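Local structure of putative Glycerophosphoryl diester phosphodiesterase (3L12) at residues I21-R24 / G25-V29; V54-A57 / D58-V62; L193-C196 / R197-P201; L237-A240 / V241-G245. The protein is a putative member of the glycerophosphoryl diester phosphodiesterase family, a TIM-barrel protein that here carries a magnesium ion. One frame throughout, in Å; residues are numbered along the deposited sequence. Where two conformers were deposited one is given.

Contact 1: I21-R24 / G25-V29; sequences IGHR and GARGV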
ATOM      1  N   ILE A  21      -4.550   3.512  13.950  1.00  7.99           N
ATOM      2  CA  ILE A  21      -5.859   3.491  13.314  1.00  6.85           C
ATOM      3  C   ILE A  21      -5.700   4.021  11.890  1.00  5.00           C
ATOM      4  O   ILE A  21      -5.250   5.128  11.681  1.00  8.85           O
ATOM      5  CB  ILE A  21      -6.921   4.231  14.092  1.00  7.71           C
ATOM      6  CG1 ILE A  21      -7.046   3.730  15.554  1.00 10.05           C
ATOM      7  CG2 ILE A  21      -8.331   4.107  13.377  1.00  8.51           C
ATOM      8  CD1 ILE A  21      -6.197   4.499  16.557  1.00 10.18           C
ATOM      9  N   GLY A  22      -6.114   3.191  10.923  1.00  7.40           N
ATOM     10  CA  GLY A  22      -6.012   3.508   9.504  1.00  7.21           C
ATOM     11  C   GLY A  22      -7.069   4.480   9.065  1.00  6.53           C
ATOM     12  O   GLY A  22      -8.263   4.132   9.072  1.00  7.78           O
ATOM     13  N   HIS A  23      -6.679   5.723   8.756  1.00  7.52           N
ATOM     14  CA  HIS A  23      -7.656   6.773   8.397  1.00  6.53           C
ATOM     15  C   HIS A  23      -8.273   6.501   7.008  1.00  7.35           C
ATOM     16  O   HIS A  23      -7.567   6.510   5.973  1.00  6.34           O
ATOM     17  CB  HIS A  23      -6.986   8.134   8.427  1.00  7.58           C
ATOM     18  CG  HIS A  23      -7.952   9.263   8.350  1.00  7.60           C
ATOM     19  ND1 HIS A  23      -7.825  10.273   7.414  1.00  8.01           N
ATOM     20  CD2 HIS A  23      -9.065   9.534   9.062  1.00  8.39           C
ATOM     21  CE1 HIS A  23      -8.811  11.154   7.607  1.00  8.97           C
ATOM     22  NE2 HIS A  23      -9.582  10.708   8.584  1.00  7.78           N
ATOM     23  N   ARG A  24      -9.593   6.233   6.989  1.00  7.57           N
ATOM     24  CA  ARG A  24     -10.343   5.842   5.777  1.00  6.76           C
ATOM     25  C   ARG A  24      -9.692   4.629   5.127  1.00  8.86           C
ATOM     26  O   ARG A  24      -9.773   4.442   3.974  1.00  8.14           O
ATOM     27  CB  ARG A  24     -10.458   7.016   4.782  1.00  7.57           C
ATOM     28  CG  ARG A  24     -10.917   8.272   5.479  1.00  6.69           C
ATOM     29  CD  ARG A  24     -11.076   9.443   4.549  1.00  8.04           C
ATOM     30  NE  ARG A  24     -11.413  10.588   5.367  1.00  7.20           N
ATOM     31  CZ  ARG A  24     -11.498  11.857   4.935  1.00  8.18           C
ATOM     32  NH1 ARG A  24     -11.297  12.185   3.648  1.00  6.88           N
ATOM     33  NH2 ARG A  24     -11.740  12.821   5.825  1.00  9.56           N
ATOM     34  N   GLY A  25      -9.074   3.782   5.946  1.00  8.61           N
ATOM     35  CA  GLY A  25      -8.250   2.709   5.439  1.00  9.04           C
ATOM     36  C   GLY A  25      -6.812   3.192   5.498  1.00  8.15           C
ATOM     37  O   GLY A  25      -6.176   3.227   6.569  1.00  7.01           O
ATOM     38  N   ALA A  26      -6.248   3.590   4.355  1.00  5.83           N
ATOM     39  CA  ALA A  26      -4.873   4.106   4.270  1.00  7.81           C
ATOM     40  C   ALA A  26      -4.860   5.105   3.116  1.00  7.71           C
ATOM     41  O   ALA A  26      -4.346   4.820   2.058  1.00  7.54           O
ATOM     42  CB  ALA A  26      -3.890   3.036   4.014  1.00  8.39           C
ATOM     43  N   ARG A  27      -5.485   6.254   3.338  1.00  8.89           N
ATOM     44  CA  ARG A  27      -5.640   7.256   2.306  1.00  7.43           C
ATOM     45  C   ARG A  27      -4.322   7.685   1.653  1.00  8.01           C
ATOM     46  O   ARG A  27      -4.284   8.084   0.499  1.00  8.29           O
ATOM     47  CB  ARG A  27      -6.387   8.456   2.897  1.00  8.33           C
ATOM     48  CG  ARG A  27      -6.492   9.700   1.989  1.00  9.23           C
ATOM     49  CD  ARG A  27      -7.431  10.767   2.517  1.00  8.88           C
ATOM     50  NE  ARG A  27      -7.005  11.312   3.820  1.00  8.69           N
ATOM     51  CZ  ARG A  27      -7.391  12.443   4.344  1.00  9.83           C
ATOM     52  NH1 ARG A  27      -8.253  13.251   3.719  1.00  8.73           N
ATOM     53  NH2 ARG A  27      -6.870  12.838   5.499  1.00  9.84           N
ATOM     54  N   GLY A  28      -3.207   7.674   2.371  1.00  6.81           N
ATOM     55  CA  GLY A  28      -1.928   7.965   1.696  1.00  8.73           C
ATOM     56  C   GLY A  28      -1.431   6.948   0.687  1.00  9.75           C
ATOM     57  O   GLY A  28      -0.564   7.281  -0.113  1.00  9.62           O
ATOM     58  N   VAL A  29      -1.960   5.709   0.705  1.00  7.91           N
ATOM     59  CA  VAL A  29      -1.530   4.585  -0.101  1.00  8.50           C
ATOM     60  C   VAL A  29      -2.576   4.093  -1.163  1.00  8.19           C
ATOM     61  O   VAL A  29      -2.232   3.753  -2.274  1.00  7.42           O
ATOM     62  CB  VAL A  29      -1.102   3.367   0.800  1.00  8.82           C
ATOM     63  CG1 VAL A  29      -0.456   2.253  -0.070  1.00  7.19           C
ATOM     64  CG2 VAL A  29      -0.167   3.877   1.964  1.00 10.00           C
TER
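His-23 and Arg-27 run alongside each other and point the same way, the imidazole turning its edge to the face of the guanidinium, with the two planes 70° apart. Arg-27 NH2 comes within 3.3 Å of His-23 CE1, close to the ring plane. The angle to ND1 is too poor for a hydrogen bond. Both groups have a polar partner in Asp-296 instead: His-23 ND1 is hydrogen-bonded to one carboxylate oxygen, and Arg-27 NH2 forms a salt bridge with the other; Arg-27 NH1 bonds to Tyr-111. Arg-27 gets there by leaving the backbone with CG anti to N (chi1 173°) and then bending at its CD-NE end, about chi3. On the histidine's face lies Arg-24 CG, 4.0 Å above the ring centre.

The backbone beneath is the tight, buried part. Gly-22 to Gly-25 form a type II turn, closed by Gly-25 N to Gly-22 O at 3.2 Å, with Arg-24 in a left-handed conformation. Arg-27 N adds a weak bond to His-23 O (3.4 Å).

Arg-24 is the partly exposed member. It reaches out extended, and although its NH1 comes within 3.2 Å of Arg-27 NH1, no bond joins these two donors. Nearby acids probably offset the like charges, since Arg-24 NH1 has a salt bridge to Glu-32. Farther along, Val-29 packs on Val-29 of the second subunit.

His-23 NE2 is hydrogen-bonded to an unidentified ligand, and its side chain lies about 4 Å from the magnesium ion held by Glu-50, Asp-52 and Glu-149. The turn thus follows a barrel strand straight into the metal site of a TIM barrel.

Contact 2: V54-A57 / D58-V62; sequences VMTA and DGVPV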
ATOM      1  N   VAL A  54     -22.449   7.980   5.668  0.70  8.89           N
ATOM      2  CA  VAL A  54     -23.416   8.991   5.264  0.70  9.18           C
ATOM      3  C   VAL A  54     -24.645   8.277   4.649  0.70  8.56           C
ATOM      4  O   VAL A  54     -24.522   7.182   4.040  0.70  9.03           O
ATOM      5  CB  VAL A  54     -22.697   9.925   4.222  0.70 10.65           C
ATOM      6  CG1 VAL A  54     -23.665  10.880   3.601  0.70 11.35           C
ATOM      7  CG2 VAL A  54     -21.450  10.631   4.860  0.70 11.76           C
HETATM    8  N   MSE A  55     -25.850   8.856   4.802  1.00  7.94           N
HETATM    9  CA  MSE A  55     -27.059   8.290   4.235  1.00  7.49           C
HETATM   10  C   MSE A  55     -27.391   8.770   2.802  1.00  8.04           C
HETATM   11  O   MSE A  55     -27.317   9.962   2.542  1.00  9.03           O
HETATM   12  CB  MSE A  55     -28.259   8.655   5.097  1.00  9.20           C
HETATM   13  CG  MSE A  55     -28.221   8.199   6.555  1.00  9.05           C
HETATM   14 SE   MSE A  55     -28.095   6.263   6.679  0.75 11.08          SE
HETATM   15  CE  MSE A  55     -29.479   5.730   5.984  1.00 11.09           C
ATOM     16  N   THR A  56     -27.784   7.839   1.946  1.00  8.23           N
ATOM     17  CA  THR A  56     -28.295   8.192   0.619  1.00  8.20           C
ATOM     18  C   THR A  56     -29.781   8.586   0.724  1.00  9.75           C
ATOM     19  O   THR A  56     -30.442   8.436   1.762  1.00  8.28           O
ATOM     20  CB  THR A  56     -28.183   7.006  -0.338  1.00  9.38           C
ATOM     21  OG1 THR A  56     -29.048   5.967   0.111  1.00  8.33           O
ATOM     22  CG2 THR A  56     -26.705   6.482  -0.432  1.00  9.31           C
ATOM     23  N   ALA A  57     -30.337   9.044  -0.402  1.00  9.83           N
ATOM     24  CA  ALA A  57     -31.758   9.410  -0.458  1.00 10.63           C
ATOM     25  C   ALA A  57     -32.652   8.231  -0.161  1.00  9.93           C
ATOM     26  O   ALA A  57     -33.731   8.390   0.434  1.00 10.22           O
ATOM     27  CB  ALA A  57     -32.110   9.955  -1.858  1.00 10.35           C
ATOM     28  N   ASP A  58     -32.217   7.045  -0.581  1.00  9.88           N
ATOM     29  CA  ASP A  58     -33.011   5.832  -0.384  1.00 11.13           C
ATOM     30  C   ASP A  58     -32.685   5.080   0.894  1.00 10.80           C
ATOM     31  O   ASP A  58     -33.040   3.904   1.025  1.00 12.57           O
ATOM     32  CB  ASP A  58     -33.021   4.922  -1.638  1.00 11.80           C
ATOM     33  CG  ASP A  58     -31.624   4.553  -2.184  1.00 13.59           C
ATOM     34  OD1 ASP A  58     -30.566   5.224  -1.969  1.00 10.34           O
ATOM     35  OD2 ASP A  58     -31.643   3.553  -2.946  1.00 14.56           O
ATOM     36  N   GLY A  59     -32.028   5.766   1.826  1.00 10.38           N
ATOM     37  CA  GLY A  59     -31.785   5.229   3.163  1.00 10.61           C
ATOM     38  C   GLY A  59     -30.691   4.195   3.284  1.00 10.12           C
ATOM     39  O   GLY A  59     -30.722   3.364   4.212  1.00 11.54           O
ATOM     40  N   VAL A  60     -29.717   4.251   2.396  1.00  8.76           N
ATOM     41  CA  VAL A  60     -28.594   3.294   2.435  1.00  8.63           C
ATOM     42  C   VAL A  60     -27.388   3.952   3.133  1.00  7.47           C
ATOM     43  O   VAL A  60     -26.927   5.009   2.700  1.00  8.22           O
ATOM     44  CB  VAL A  60     -28.178   2.765   1.025  1.00  9.30           C
ATOM     45  CG1 VAL A  60     -27.068   1.701   1.118  1.00  7.93           C
ATOM     46  CG2 VAL A  60     -29.358   2.169   0.280  1.00 10.87           C
ATOM     47  N   PRO A  61     -26.890   3.356   4.231  1.00  7.27           N
ATOM     48  CA  PRO A  61     -25.637   3.862   4.806  1.00  7.19           C
ATOM     49  C   PRO A  61     -24.472   3.487   3.883  1.00  6.44           C
ATOM     50  O   PRO A  61     -24.279   2.299   3.564  1.00  8.33           O
ATOM     51  CB  PRO A  61     -25.516   3.126   6.148  1.00  7.98           C
ATOM     52  CG  PRO A  61     -26.848   2.511   6.369  1.00  9.27           C
ATOM     53  CD  PRO A  61     -27.474   2.281   5.042  1.00  8.68           C
ATOM     54  N   VAL A  62     -23.734   4.487   3.430  1.00  7.99           N
ATOM     55  CA  VAL A  62     -22.605   4.287   2.503  1.00  6.61           C
ATOM     56  C   VAL A  62     -21.347   4.872   3.122  1.00  7.95           C
ATOM     57  O   VAL A  62     -21.397   5.757   3.994  1.00  8.78           O
ATOM     58  CB  VAL A  62     -22.861   4.871   1.090  1.00  7.74           C
ATOM     59  CG1 VAL A  62     -24.030   4.118   0.416  1.00  8.85           C
ATOM     60  CG2 VAL A  62     -23.096   6.360   1.145  1.00  8.51           C
TER
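Thr-56 and Asp-58 both turn their first side-chain group back over the turn: Thr-56 OG1 sits between its own N and carbonyl carbon (chi1 66°), and Asp-58 CG takes the same kind of position (chi1 53°). The two side chains slant across each other, and the threonine hydroxyl donates to Asp-58 OD1 at 2.7 Å, meeting it on the anti side and somewhat out of the carboxylate plane. The same hydroxyl accepts from Val-60 N at 2.9 Å, so OG1 is tied on both counts and its rotation is fixed.

These bonds brace a type I turn from Thr-56 to Gly-59 with a G1 bulge. Gly-59 N reaches Thr-56 O (3.1 Å) while Thr-56 N reaches Val-60 O (3.1 Å), and Gly-59 takes the positive phi of the bulge position. Below it, Val-54 and Val-62 form a hydrogen-bonded antiparallel pair, and Met-55 faces Pro-61 across a non-hydrogen-bonded one.

The side chains divide between the faces of the hairpin. Met-55, present as selenomethionine, folds back so that SE rests 4.0 Å from Pro-61 CG, the two lying side by side, and its CE reaches Gly-59 O at 3.2 Å. On the other face Thr-56 CG2 meets Val-62 CG1 at 3.7 Å, the side chains crossing near a right angle.

Asp-58 OD1 is also bonded to Tyr-94 N at the start of helix 94-98, whose Ile-97 and Tyr-94 cover the Thr-56 and Val-62 face. Met-55 and Pro-61 lean instead on helix 160-176, so the hairpin of strands 48-55 and 61-63 is wedged between two helices.

Contact 3: L193-C196 / R197-P201; sequences LGEC and RRQAP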
ATOM      1  N   LEU A 193     -24.399  11.370  19.117  1.00  9.10           N
ATOM      2  CA  LEU A 193     -23.794  10.359  19.980  1.00  9.40           C
ATOM      3  C   LEU A 193     -24.734  10.051  21.167  1.00  9.41           C
ATOM      4  O   LEU A 193     -24.784   8.930  21.639  1.00 10.50           O
ATOM      5  CB  LEU A 193     -22.391  10.774  20.454  1.00 10.30           C
ATOM      6  CG  LEU A 193     -21.341  10.879  19.367  1.00 10.27           C
ATOM      7  CD1 LEU A 193     -20.059  11.508  19.927  1.00  8.24           C
ATOM      8  CD2 LEU A 193     -21.066   9.493  18.720  1.00 10.48           C
ATOM      9  N   GLY A 194     -25.495  11.041  21.623  1.00  9.27           N
ATOM     10  CA  GLY A 194     -26.502  10.803  22.654  1.00  9.25           C
ATOM     11  C   GLY A 194     -27.565   9.847  22.157  1.00  8.84           C
ATOM     12  O   GLY A 194     -28.036   9.001  22.917  1.00  9.95           O
ATOM     13  N   GLU A 195     -27.950  10.006  20.898  1.00  9.45           N
ATOM     14  CA  GLU A 195     -28.934   9.135  20.253  1.00  9.30           C
ATOM     15  C   GLU A 195     -28.340   7.733  20.056  1.00  8.36           C
ATOM     16  O   GLU A 195     -29.021   6.742  20.303  1.00  9.08           O
ATOM     17  CB  GLU A 195     -29.439   9.745  18.955  1.00 11.16           C
ATOM     18  CG  GLU A 195     -30.518   8.951  18.200  1.00 12.04           C
ATOM     19  CD  GLU A 195     -31.815   8.785  18.985  1.00 11.42           C
ATOM     20  OE1 GLU A 195     -32.148   9.647  19.841  1.00 14.07           O
ATOM     21  OE2 GLU A 195     -32.509   7.755  18.763  1.00 12.83           O
ATOM     22  N   CYS A 196     -27.065   7.638  19.688  1.00  8.25           N
ATOM     23  CA  CYS A 196     -26.430   6.307  19.584  1.00  8.37           C
ATOM     24  C   CYS A 196     -26.511   5.538  20.914  1.00  7.07           C
ATOM     25  O   CYS A 196     -26.775   4.344  20.933  1.00 10.13           O
ATOM     26  CB  CYS A 196     -24.968   6.437  19.199  1.00  7.87           C
ATOM     27  SG  CYS A 196     -24.679   7.053  17.513  1.00 11.91           S
ATOM     28  N   ARG A 197     -26.206   6.229  21.999  1.00  7.49           N
ATOM     29  CA  ARG A 197     -26.154   5.639  23.317  1.00  7.43           C
ATOM     30  C   ARG A 197     -27.532   5.163  23.729  1.00  8.40           C
ATOM     31  O   ARG A 197     -27.662   4.130  24.364  1.00  8.75           O
ATOM     32  CB  ARG A 197     -25.619   6.634  24.346  1.00  9.32           C
ATOM     33  CG  ARG A 197     -25.394   6.018  25.702  1.00 10.51           C
ATOM     34  CD  ARG A 197     -24.859   6.972  26.741  1.00 10.92           C
ATOM     35  NE  ARG A 197     -23.659   7.657  26.251  1.00 11.39           N
ATOM     36  CZ  ARG A 197     -23.609   8.913  25.802  1.00 11.89           C
ATOM     37  NH1 ARG A 197     -24.687   9.702  25.806  1.00 10.80           N
ATOM     38  NH2 ARG A 197     -22.451   9.415  25.375  1.00 13.05           N
ATOM     39  N   ARG A 198     -28.560   5.926  23.381  1.00  8.15           N
ATOM     40  CA  ARG A 198     -29.921   5.488  23.684  1.00  9.41           C
ATOM     41  C   ARG A 198     -30.342   4.288  22.844  1.00  8.29           C
ATOM     42  O   ARG A 198     -31.039   3.401  23.359  1.00  9.04           O
ATOM     43  CB  ARG A 198     -30.937   6.634  23.556  1.00 11.21           C
ATOM     44  CG  ARG A 198     -30.856   7.627  24.682  1.00 12.68           C
ATOM     45  CD  ARG A 198     -32.020   8.633  24.570  1.00 13.43           C
ATOM     46  NE  ARG A 198     -31.856   9.472  23.396  1.00 13.55           N
ATOM     47  CZ  ARG A 198     -31.112  10.577  23.332  1.00 13.97           C
ATOM     48  NH1 ARG A 198     -30.421  11.003  24.384  1.00 14.54           N
ATOM     49  NH2 ARG A 198     -31.034  11.241  22.184  1.00 14.41           N
ATOM     50  N   GLN A 199     -29.950   4.240  21.576  1.00  7.08           N
ATOM     51  CA  GLN A 199     -30.292   3.091  20.742  1.00  7.06           C
ATOM     52  C   GLN A 199     -29.362   1.862  20.888  1.00  9.13           C
ATOM     53  O   GLN A 199     -29.785   0.754  20.556  1.00 10.32           O
ATOM     54  CB  GLN A 199     -30.343   3.477  19.258  1.00  8.24           C
ATOM     55  CG  GLN A 199     -31.455   4.419  18.870  1.00  7.54           C
ATOM     56  CD  GLN A 199     -31.614   4.564  17.373  1.00  8.59           C
ATOM     57  OE1 GLN A 199     -31.439   3.599  16.609  1.00 10.02           O
ATOM     58  NE2 GLN A 199     -31.902   5.783  16.936  1.00  8.76           N
ATOM     59  N   ALA A 200     -28.148   2.063  21.401  1.00  8.50           N
ATOM     60  CA  ALA A 200     -27.129   1.004  21.478  1.00  6.36           C
ATOM     61  C   ALA A 200     -26.180   1.275  22.640  1.00  7.86           C
ATOM     62  O   ALA A 200     -25.016   1.574  22.428  1.00  8.45           O
ATOM     63  CB  ALA A 200     -26.378   0.936  20.160  1.00  8.14           C
ATOM     64  N   PRO A 201     -26.678   1.156  23.889  1.00  7.39           N
ATOM     65  CA  PRO A 201     -25.838   1.450  25.031  1.00  8.27           C
ATOM     66  C   PRO A 201     -24.657   0.498  25.168  1.00  9.72           C
ATOM     67  O   PRO A 201     -23.722   0.786  25.928  1.00 10.97           O
ATOM     68  CB  PRO A 201     -26.792   1.285  26.227  1.00  9.63           C
ATOM     69  CG  PRO A 201     -27.891   0.455  25.717  1.00  8.98           C
ATOM     70  CD  PRO A 201     -28.062   0.856  24.308  1.00  8.39           C
TER
HETATM   71  O   HOH W   1     -27.568   9.203  25.886  1.00 13.91           O
HETATM   72  O   HOH W   2     -33.741   8.071  21.606  1.00 18.02           O
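Glu-195 spreads its two carboxylate oxygens between Arg-198 and Gln-199, three and four residues farther along the helix. OE1 takes a salt-bridge hydrogen bond from Arg-198 NH2 at 3.0 Å; the oxygen lies near the guanidinium plane, whereas carboxylate and guanidinium are turned 62° from each other. OE2 accepts from Gln-199 NE2 at 2.8 Å through its anti lone pair, a nearly straight bond (171°) lying in the amide plane. With CG anti to the backbone N (chi1 -178°) and a bend at the next bond, the glutamate chain is led along the helix toward both partners.

Gln-199 NE2 has a second acceptor, Ala-164 O of helix 160-176, so the amide links two neighbouring helices. A water closes a second path between Glu-195 and Arg-198: it accepts from Arg-198 NE at 3.0 Å and donates to Glu-195 OE1.

All this lies on helix 190-199, the helix of a beta-alpha-beta unit between strands 183-187 and 205-209 of the TIM barrel. Leu-193 and Cys-196 turn inward onto strand 183-187.

Gly-194 O accepts twice, from Arg-198 N at 3.2 Å and from another water at 3.0 Å; it also sits 3.4 Å above the plane of the Arg-198 guanidinium, over its centre, a contact and not a bond. The same water accepts from Arg-197 NH1, while Arg-197 NH2 is satisfied by Tyr-207 and Thr-205 on strand 205-209. At the end of the helix, Ala-200 N still returns a weak, bent bond to Cys-196 O at 2.7 Å.

Contact 4: L237-A240 / V241-G245; sequences LPQA and VASAG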
ATOM      1  N   LEU A 237     -12.473  20.153  27.280  1.00 18.61           N
ATOM      2  CA  LEU A 237     -13.006  19.182  26.333  1.00 18.46           C
ATOM      3  C   LEU A 237     -13.108  17.790  27.012  1.00 17.04           C
ATOM      4  O   LEU A 237     -14.178  17.192  26.960  1.00 16.84           O
ATOM      5  CB  LEU A 237     -12.224  19.199  24.998  1.00 17.87           C
ATOM      6  CG  LEU A 237     -12.612  20.337  24.040  1.00 18.10           C
ATOM      7  CD1 LEU A 237     -11.699  20.482  22.817  1.00 18.25           C
ATOM      8  CD2 LEU A 237     -14.078  20.177  23.565  1.00 20.26           C
ATOM      9  N   PRO A 238     -12.028  17.286  27.671  1.00 16.94           N
ATOM     10  CA  PRO A 238     -12.137  16.014  28.361  1.00 16.14           C
ATOM     11  C   PRO A 238     -13.282  15.942  29.358  1.00 16.78           C
ATOM     12  O   PRO A 238     -13.977  14.917  29.402  1.00 15.60           O
ATOM     13  CB  PRO A 238     -10.809  15.901  29.125  1.00 17.13           C
ATOM     14  CG  PRO A 238      -9.893  16.782  28.502  1.00 16.58           C
ATOM     15  CD  PRO A 238     -10.621  17.736  27.621  1.00 17.02           C
ATOM     16  N   GLN A 239     -13.467  17.016  30.148  1.00 16.52           N
ATOM     17  CA  GLN A 239     -14.547  17.052  31.106  1.00 17.70           C
ATOM     18  C   GLN A 239     -15.878  17.032  30.366  1.00 14.07           C
ATOM     19  O   GLN A 239     -16.766  16.308  30.754  1.00 16.15           O
ATOM     20  CB  GLN A 239     -14.452  18.271  32.044  1.00 19.63           C
ATOM     21  CG  GLN A 239     -15.479  18.232  33.170  1.00 22.39           C
ATOM     22  CD  GLN A 239     -15.383  16.957  34.022  1.00 23.81           C
ATOM     23  OE1 GLN A 239     -16.189  16.028  33.858  1.00 25.62           O
ATOM     24  NE2 GLN A 239     -14.363  16.878  34.868  1.00 24.00           N
ATOM     25  N   ALA A 240     -16.014  17.816  29.305  1.00 14.03           N
ATOM     26  CA  ALA A 240     -17.252  17.877  28.542  1.00 13.59           C
ATOM     27  C   ALA A 240     -17.638  16.502  27.985  1.00 13.59           C
ATOM     28  O   ALA A 240     -18.810  16.109  27.986  1.00 12.94           O
ATOM     29  CB  ALA A 240     -17.120  18.890  27.396  1.00 15.04           C
ATOM     30  N   VAL A 241     -16.633  15.778  27.487  1.00 14.18           N
ATOM     31  CA  VAL A 241     -16.852  14.440  26.928  1.00 12.63           C
ATOM     32  C   VAL A 241     -17.215  13.423  28.029  1.00 11.85           C
ATOM     33  O   VAL A 241     -18.183  12.676  27.870  1.00 13.13           O
ATOM     34  CB  VAL A 241     -15.612  13.976  26.116  1.00 13.27           C
ATOM     35  CG1 VAL A 241     -15.721  12.518  25.751  1.00 12.15           C
ATOM     36  CG2 VAL A 241     -15.469  14.837  24.879  1.00 13.48           C
ATOM     37  N   ALA A 242     -16.479  13.412  29.139  1.00 12.49           N
ATOM     38  CA  ALA A 242     -16.806  12.511  30.256  1.00 13.51           C
ATOM     39  C   ALA A 242     -18.223  12.818  30.748  1.00 15.97           C
ATOM     40  O   ALA A 242     -19.039  11.906  30.963  1.00 16.39           O
ATOM     41  CB  ALA A 242     -15.799  12.650  31.413  1.00 11.60           C
ATOM     42  N   SER A 243     -18.531  14.105  30.913  1.00 16.87           N
ATOM     43  CA  SER A 243     -19.885  14.510  31.371  1.00 15.37           C
ATOM     44  C   SER A 243     -21.006  14.107  30.404  1.00 13.87           C
ATOM     45  O   SER A 243     -22.104  13.767  30.872  1.00 13.46           O
ATOM     46  CB  SER A 243     -19.963  16.016  31.657  1.00 15.37           C
ATOM     47  OG  SER A 243     -19.190  16.333  32.798  1.00 17.18           O
ATOM     48  N   ALA A 244     -20.733  14.137  29.093  1.00 13.03           N
ATOM     49  CA  ALA A 244     -21.694  13.728  28.071  1.00 12.89           C
ATOM     50  C   ALA A 244     -21.937  12.209  28.071  1.00 13.68           C
ATOM     51  O   ALA A 244     -22.947  11.760  27.521  1.00 15.35           O
ATOM     52  CB  ALA A 244     -21.262  14.182  26.712  1.00 13.03           C
ATOM     53  N   GLY A 245     -21.025  11.443  28.671  1.00 13.02           N
ATOM     54  CA  GLY A 245     -21.119   9.989  28.764  1.00 12.91           C
ATOM     55  C   GLY A 245     -20.256   9.252  27.749  1.00 12.16           C
ATOM     56  O   GLY A 245     -20.477   8.079  27.474  1.00 11.74           O
TER
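Gln-239 O takes the N-H of Ser-243 at 2.8 Å in an almost straight helical bond, and Ser-243 OG comes near the same oxygen at 3.2 Å. The segments make up the whole of the short helix 237-244, which ends in a Schellman motif at Gly-245: phi turns positive there, and Gly-245 N bonds to Ala-242 O, with a weaker bond to Val-241 O.

The serine hydroxyl has a choice. Besides the backbone oxygen, Gln-239 OE1 also stands 3.2 Å from Ser-243 OG; both contacts are weak, and one proton cannot serve them fully at once. The glutamine brings its amide there by setting CG anti to N (chi1 -173°) and bending at the next bond, so its chain curls along the exposed side of the helix.

The inner side is apolar. Leu-237, Pro-238 and Val-241 pack on Trp-249 of strand 248-251, and Leu-237, Ala-240 and Val-241 also rest on Trp-190 of helix 190-199. Val-241 N is bonded to Leu-237 O at 2.9 Å, and the CG2 branch of Val-241 comes back to 3.4 Å from Leu-237 O.

In the fold
Along the chain the four come in series, from contact 1 to contact 4, all within one TIM-barrel domain. Contacts 1 and 2 share its sheet, since strands 19-23 and 48-55 are neighbours; their centres are about 22 Å apart and they do not touch. Contact 1 sits by the magnesium ion, and the hairpin of contact 2 lies farther out. Contacts 3 and 4, both helical, occupy the other side of the chain's centre from contact 1, with centres about 15 Å apart. They touch where Arg-197 NH2 packs 3.2 Å from Gly-245 O. Strand 205-209 lies between them in sequence; its Tyr-207 bonds to Arg-197 and packs on Val-241 and Ala-244, so it touches two consecutive helices of the barrel's outer layer.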